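Local coordinates for protein carbon monoxide dehydrogenase (Thermococcus sp. AM4, PDB 6T7J) that probably oxidises carbon monoxide to carbon dioxide at a nickel-iron-sulfur cluster C, which lacks its nickel in this structure, at residues H100-V114 with G230-F242. Numbering follows the deposited sequence.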
loop_
_atom_site.group_PDB
_atom_site.type_symbol
_atom_site.label_atom_id
_atom_site.label_comp_id
_atom_site.label_asym_id
_atom_site.label_seq_id
_atom_site.Cartn_x
_atom_site.Cartn_y
_atom_site.Cartn_z
ATOM N N HIS A 100 8.500 -6.689 4.820
ATOM C CA HIS A 100 8.785 -7.663 5.871
ATOM C C HIS A 100 7.713 -8.744 5.939
ATOM O O HIS A 100 8.020 -9.913 6.211
ATOM C CB HIS A 100 8.932 -6.956 7.218
ATOM C CG HIS A 100 10.229 -6.224 7.369
ATOM N ND1 HIS A 100 10.355 -5.075 8.120
ATOM C CD2 HIS A 100 11.458 -6.473 6.857
ATOM C CE1 HIS A 100 11.605 -4.650 8.067
ATOM N NE2 HIS A 100 12.295 -5.481 7.308
ATOM N N SER A 101 6.461 -8.386 5.649
ATOM C CA SER A 101 5.374 -9.352 5.716
ATOM C C SER A 101 5.457 -10.372 4.589
ATOM O O SER A 101 5.178 -11.552 4.802
ATOM C CB SER A 101 4.033 -8.631 5.672
ATOM O OG SER A 101 3.024 -9.527 5.246
ATOM N N ASP A 102 5.823 -9.938 3.381
ATOM C CA ASP A 102 5.976 -10.887 2.280
ATOM C C ASP A 102 7.165 -11.812 2.518
ATOM O O ASP A 102 7.105 -13.009 2.199
ATOM C CB ASP A 102 6.123 -10.138 0.958
ATOM C CG ASP A 102 4.890 -10.262 0.075
ATOM O OD1 ASP A 102 3.872 -10.817 0.543
ATOM O OD2 ASP A 102 4.939 -9.809 -1.089
ATOM N N HIS A 103 8.253 -11.271 3.074
ATOM C CA HIS A 103 9.364 -12.109 3.527
ATOM C C HIS A 103 8.871 -13.196 4.486
ATOM O O HIS A 103 9.106 -14.403 4.279
ATOM C CB HIS A 103 10.408 -11.201 4.188
ATOM C CG HIS A 103 11.686 -11.884 4.566
ATOM N ND1 HIS A 103 11.844 -13.252 4.556
ATOM C CD2 HIS A 103 12.869 -11.373 4.983
ATOM C CE1 HIS A 103 13.070 -13.555 4.944
ATOM N NE2 HIS A 103 13.713 -12.433 5.209
ATOM N N ALA A 104 8.168 -12.775 5.541
ATOM C CA ALA A 104 7.629 -13.724 6.508
ATOM C C ALA A 104 6.677 -14.713 5.848
ATOM O O ALA A 104 6.635 -15.885 6.228
ATOM C CB ALA A 104 6.921 -12.976 7.634
ATOM N N ARG A 105 5.904 -14.259 4.861
ATOM C CA ARG A 105 4.926 -15.127 4.210
ATOM C C ARG A 105 5.609 -16.232 3.421
ATOM O O ARG A 105 5.158 -17.384 3.437
ATOM C CB ARG A 105 4.018 -14.301 3.299
ATOM C CG ARG A 105 2.700 -14.974 2.945
ATOM C CD ARG A 105 2.056 -14.317 1.734
ATOM N NE ARG A 105 2.209 -12.865 1.743
ATOM C CZ ARG A 105 1.310 -12.020 2.239
ATOM N NH1 ARG A 105 1.534 -10.714 2.206
ATOM N NH2 ARG A 105 0.186 -12.478 2.772
ATOM N N ASP A 106 6.695 -15.903 2.719
ATOM C CA ASP A 106 7.445 -16.937 2.011
ATOM C C ASP A 106 8.036 -17.952 2.987
ATOM O O ASP A 106 7.969 -19.174 2.752
ATOM C CB ASP A 106 8.541 -16.298 1.160
ATOM C CG ASP A 106 7.980 -15.541 -0.031
ATOM O OD1 ASP A 106 6.837 -15.840 -0.438
ATOM O OD2 ASP A 106 8.678 -14.648 -0.556
ATOM N N VAL A 107 8.607 -17.472 4.098
ATOM C CA VAL A 107 9.152 -18.444 5.046
ATOM C C VAL A 107 8.035 -19.272 5.681
ATOM O O VAL A 107 8.223 -20.460 5.971
ATOM C CB VAL A 107 10.027 -17.761 6.112
ATOM C CG1 VAL A 107 10.726 -18.815 6.961
ATOM C CG2 VAL A 107 11.053 -16.860 5.450
ATOM N N VAL A 108 6.856 -18.678 5.887
ATOM C CA VAL A 108 5.717 -19.421 6.423
ATOM C C VAL A 108 5.289 -20.509 5.450
ATOM O O VAL A 108 4.956 -21.628 5.855
ATOM C CB VAL A 108 4.551 -18.466 6.739
ATOM C CG1 VAL A 108 3.235 -19.232 6.820
ATOM C CG2 VAL A 108 4.803 -17.719 8.029
ATOM N N GLU A 109 5.274 -20.191 4.154
ATOM C CA GLU A 109 4.931 -21.189 3.144
ATOM C C GLU A 109 5.888 -22.374 3.202
ATOM O O GLU A 109 5.459 -23.536 3.216
ATOM C CB GLU A 109 4.941 -20.552 1.754
ATOM C CG GLU A 109 3.766 -19.618 1.491
ATOM C CD GLU A 109 4.000 -18.691 0.307
ATOM O OE1 GLU A 109 4.848 -19.017 -0.554
ATOM O OE2 GLU A 109 3.335 -17.633 0.240
ATOM N N VAL A 110 7.196 -22.100 3.253
ATOM C CA VAL A 110 8.161 -23.200 3.307
ATOM C C VAL A 110 8.001 -24.003 4.600
ATOM O O VAL A 110 8.057 -25.242 4.594
ATOM C CB VAL A 110 9.598 -22.670 3.142
ATOM C CG1 VAL A 110 10.603 -23.801 3.324
ATOM C CG2 VAL A 110 9.763 -22.027 1.774
ATOM N N PHE A 111 7.789 -23.313 5.724
ATOM C CA PHE A 111 7.650 -23.994 7.009
ATOM C C PHE A 111 6.410 -24.880 7.037
ATOM O O PHE A 111 6.441 -25.993 7.578
ATOM C CB PHE A 111 7.606 -22.953 8.129
ATOM C CG PHE A 111 7.221 -23.504 9.470
ATOM C CD1 PHE A 111 8.059 -24.375 10.145
ATOM C CD2 PHE A 111 6.028 -23.133 10.065
ATOM C CE1 PHE A 111 7.707 -24.872 11.383
ATOM C CE2 PHE A 111 5.672 -23.628 11.304
ATOM C CZ PHE A 111 6.511 -24.499 11.963
ATOM N N LYS A 112 5.309 -24.407 6.451
ATOM C CA LYS A 112 4.096 -25.213 6.378
ATOM C C LYS A 112 4.285 -26.408 5.455
ATOM O O LYS A 112 3.793 -27.505 5.744
ATOM C CB LYS A 112 2.924 -24.351 5.910
ATOM C CG LYS A 112 1.575 -25.042 5.973
ATOM C CD LYS A 112 0.614 -24.459 4.951
ATOM C CE LYS A 112 -0.761 -25.103 5.047
ATOM N NZ LYS A 112 -1.607 -24.783 3.862
ATOM N N GLY A 113 4.991 -26.217 4.339
ATOM C CA GLY A 113 5.299 -27.345 3.477
ATOM C C GLY A 113 6.138 -28.400 4.170
ATOM O O GLY A 113 5.983 -29.595 3.906
ATOM N N VAL A 114 7.036 -27.976 5.062
ATOM C CA VAL A 114 7.818 -28.947 5.825
ATOM C C VAL A 114 6.963 -29.611 6.902
ATOM O O VAL A 114 7.146 -30.796 7.208
ATOM C CB VAL A 114 9.067 -28.272 6.420
ATOM C CG1 VAL A 114 9.804 -29.217 7.358
ATOM C CG2 VAL A 114 9.976 -27.825 5.305
ATOM N N GLY A 230 5.089 -10.035 11.971
ATOM C CA GLY A 230 5.666 -10.384 10.685
ATOM C C GLY A 230 7.161 -10.623 10.721
ATOM O O GLY A 230 7.630 -11.720 10.404
ATOM N N SER A 231 7.925 -9.596 11.101
ATOM C CA SER A 231 9.365 -9.771 11.263
ATOM C C SER A 231 9.672 -10.805 12.340
ATOM O O SER A 231 10.625 -11.587 12.213
ATOM C CB SER A 231 10.018 -8.430 11.602
ATOM O OG SER A 231 10.435 -7.751 10.432
ATOM N N MET A 232 8.865 -10.826 13.405
ATOM C CA MET A 232 9.042 -11.809 14.469
ATOM C C MET A 232 8.846 -13.227 13.945
ATOM O O MET A 232 9.630 -14.131 14.257
ATOM C CB MET A 232 8.070 -11.517 15.612
ATOM C CG MET A 232 8.352 -12.303 16.879
ATOM S SD MET A 232 9.791 -11.685 17.770
ATOM C CE MET A 232 9.118 -10.208 18.520
ATOM N N MET A 233 7.790 -13.439 13.153
ATOM C CA MET A 233 7.574 -14.745 12.539
ATOM C C MET A 233 8.721 -15.109 11.612
ATOM O O MET A 233 9.183 -16.256 11.607
ATOM C CB MET A 233 6.258 -14.758 11.768
ATOM C CG MET A 233 5.018 -14.992 12.612
ATOM S SD MET A 233 3.518 -14.873 11.616
ATOM C CE MET A 233 4.227 -14.790 9.980
ATOM N N ALA A 234 9.183 -14.151 10.807
ATOM C CA ALA A 234 10.311 -14.409 9.921
ATOM C C ALA A 234 11.512 -14.920 10.707
ATOM O O ALA A 234 12.092 -15.959 10.372
ATOM C CB ALA A 234 10.672 -13.141 9.144
ATOM N N THR A 235 11.874 -14.214 11.781
ATOM C CA THR A 235 13.040 -14.606 12.572
ATOM C C THR A 235 12.836 -15.968 13.226
ATOM O O THR A 235 13.705 -16.849 13.145
ATOM C CB THR A 235 13.338 -13.540 13.629
ATOM O OG1 THR A 235 13.747 -12.326 12.987
ATOM C CG2 THR A 235 14.442 -14.010 14.569
ATOM N N TYR A 236 11.688 -16.161 13.886
ATOM C CA TYR A 236 11.450 -17.405 14.612
ATOM C C TYR A 236 11.429 -18.603 13.671
ATOM O O TYR A 236 12.009 -19.651 13.978
ATOM C CB TYR A 236 10.140 -17.313 15.395
ATOM C CG TYR A 236 10.324 -17.084 16.881
ATOM C CD1 TYR A 236 10.379 -18.153 17.766
ATOM C CD2 TYR A 236 10.435 -15.798 17.398
ATOM C CE1 TYR A 236 10.544 -17.949 19.126
ATOM C CE2 TYR A 236 10.600 -15.585 18.757
ATOM C CZ TYR A 236 10.654 -16.664 19.616
ATOM O OH TYR A 236 10.817 -16.461 20.968
ATOM N N LEU A 237 10.787 -18.464 12.508
ATOM C CA LEU A 237 10.711 -19.581 11.575
ATOM C C LEU A 237 12.041 -19.827 10.876
ATOM O O LEU A 237 12.382 -20.983 10.600
ATOM C CB LEU A 237 9.607 -19.335 10.550
ATOM C CG LEU A 237 8.186 -19.449 11.105
ATOM C CD1 LEU A 237 7.182 -19.402 9.981
ATOM C CD2 LEU A 237 8.017 -20.720 11.918
ATOM N N SER A 238 12.810 -18.772 10.587
ATOM C CA SER A 238 14.146 -18.978 10.039
ATOM C C SER A 238 15.027 -19.722 11.031
ATOM O O SER A 238 15.822 -20.585 10.640
ATOM C CB SER A 238 14.772 -17.638 9.658
ATOM O OG SER A 238 13.848 -16.824 8.960
ATOM N N ASP A 239 14.892 -19.409 12.324
ATOM C CA ASP A 239 15.634 -20.148 13.341
ATOM C C ASP A 239 15.170 -21.598 13.418
ATOM O O ASP A 239 15.994 -22.516 13.500
ATOM C CB ASP A 239 15.485 -19.466 14.702
ATOM C CG ASP A 239 16.278 -18.177 14.800
ATOM O OD1 ASP A 239 17.030 -17.866 13.852
ATOM O OD2 ASP A 239 16.148 -17.475 15.825
ATOM N N ILE A 240 13.854 -21.823 13.393
ATOM C CA ILE A 240 13.324 -23.182 13.484
ATOM C C ILE A 240 13.781 -24.021 12.296
ATOM O O ILE A 240 14.095 -25.210 12.439
ATOM C CB ILE A 240 11.787 -23.143 13.597
ATOM C CG1 ILE A 240 11.367 -22.666 14.990
ATOM C CG2 ILE A 240 11.177 -24.507 13.289
ATOM C CD1 ILE A 240 9.965 -22.106 15.044
ATOM N N LEU A 241 13.851 -23.412 11.109
ATOM C CA LEU A 241 14.174 -24.166 9.902
ATOM C C LEU A 241 15.676 -24.359 9.727
ATOM O O LEU A 241 16.117 -25.442 9.330
ATOM C CB LEU A 241 13.586 -23.467 8.674
ATOM C CG LEU A 241 12.113 -23.728 8.338
ATOM C CD1 LEU A 241 11.555 -22.612 7.464
ATOM C CD2 LEU A 241 11.939 -25.077 7.654
ATOM N N PHE A 242 16.480 -23.331 10.010
ATOM C CA PHE A 242 17.908 -23.364 9.709
ATOM C C PHE A 242 18.793 -23.272 10.945
ATOM O O PHE A 242 20.020 -23.193 10.807
ATOM C CB PHE A 242 18.272 -22.237 8.737
ATOM C CG PHE A 242 17.410 -22.194 7.513
ATOM C CD1 PHE A 242 17.394 -23.254 6.622
ATOM C CD2 PHE A 242 16.611 -21.094 7.255
ATOM C CE1 PHE A 242 16.600 -23.218 5.496
ATOM C CE2 PHE A 242 15.815 -21.054 6.134
ATOM C CZ PHE A 242 15.808 -22.118 5.251
#
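Residues 100-114 and 230-242 are helical throughout and run in roughly the same direction, their axes inclined by 36° and 8.1 Å apart at closest approach. The backbones come nearest where Ala104 meets Ala234, with 4.4 Å between their CA atoms. Small residues suit this point: the Ala104 CB lies only 3.1 Å from the carbonyl O of Gly230, a residue without a side chain, and 4.0 Å from the Ala234 CB. From here the helices diverge, and longer side chains bridge the widening gap. Leu237 reaches across with both branches: CD1 packs against Val108 CG2, while CD2 sits 3.6 Å above the plane of the Phe111 ring, over its centre, in a CH-pi contact. Phe111 places CG opposite its backbone N (chi1 170°), and chi2 of 68° turns the ring so that a face meets that methyl. Beside Leu237, Met233 CE touches both Val108 CG2 and Ala104 CB, the unbranched thioether chain bending to reach both. Val107 CG1 touches both Leu237 CB and Leu241 CD1, and the other methyl of Leu241, CD2, meets Val114 CG2 one helical turn beyond Phe111. This pairing joins two long helices, 81-115 and 212-242, of the Prismane/CO dehydrogenase family chain, with helix 146-162 touching Met233 and Phe111. Toward its start the apolar seam gives way to polar groups: Ser231 OG stands over one face of the His100 imidazole, 3.4 Å from CG and displaced toward the rim. Both are held by Asp226, whose OD2 is hydrogen-bonded to His100 ND1 and OD1 to Ser231 OG. This shared carboxylate should limit rotation of the imidazole; the His100 side chain lies about 6 Å from the broken, nickel-free cluster.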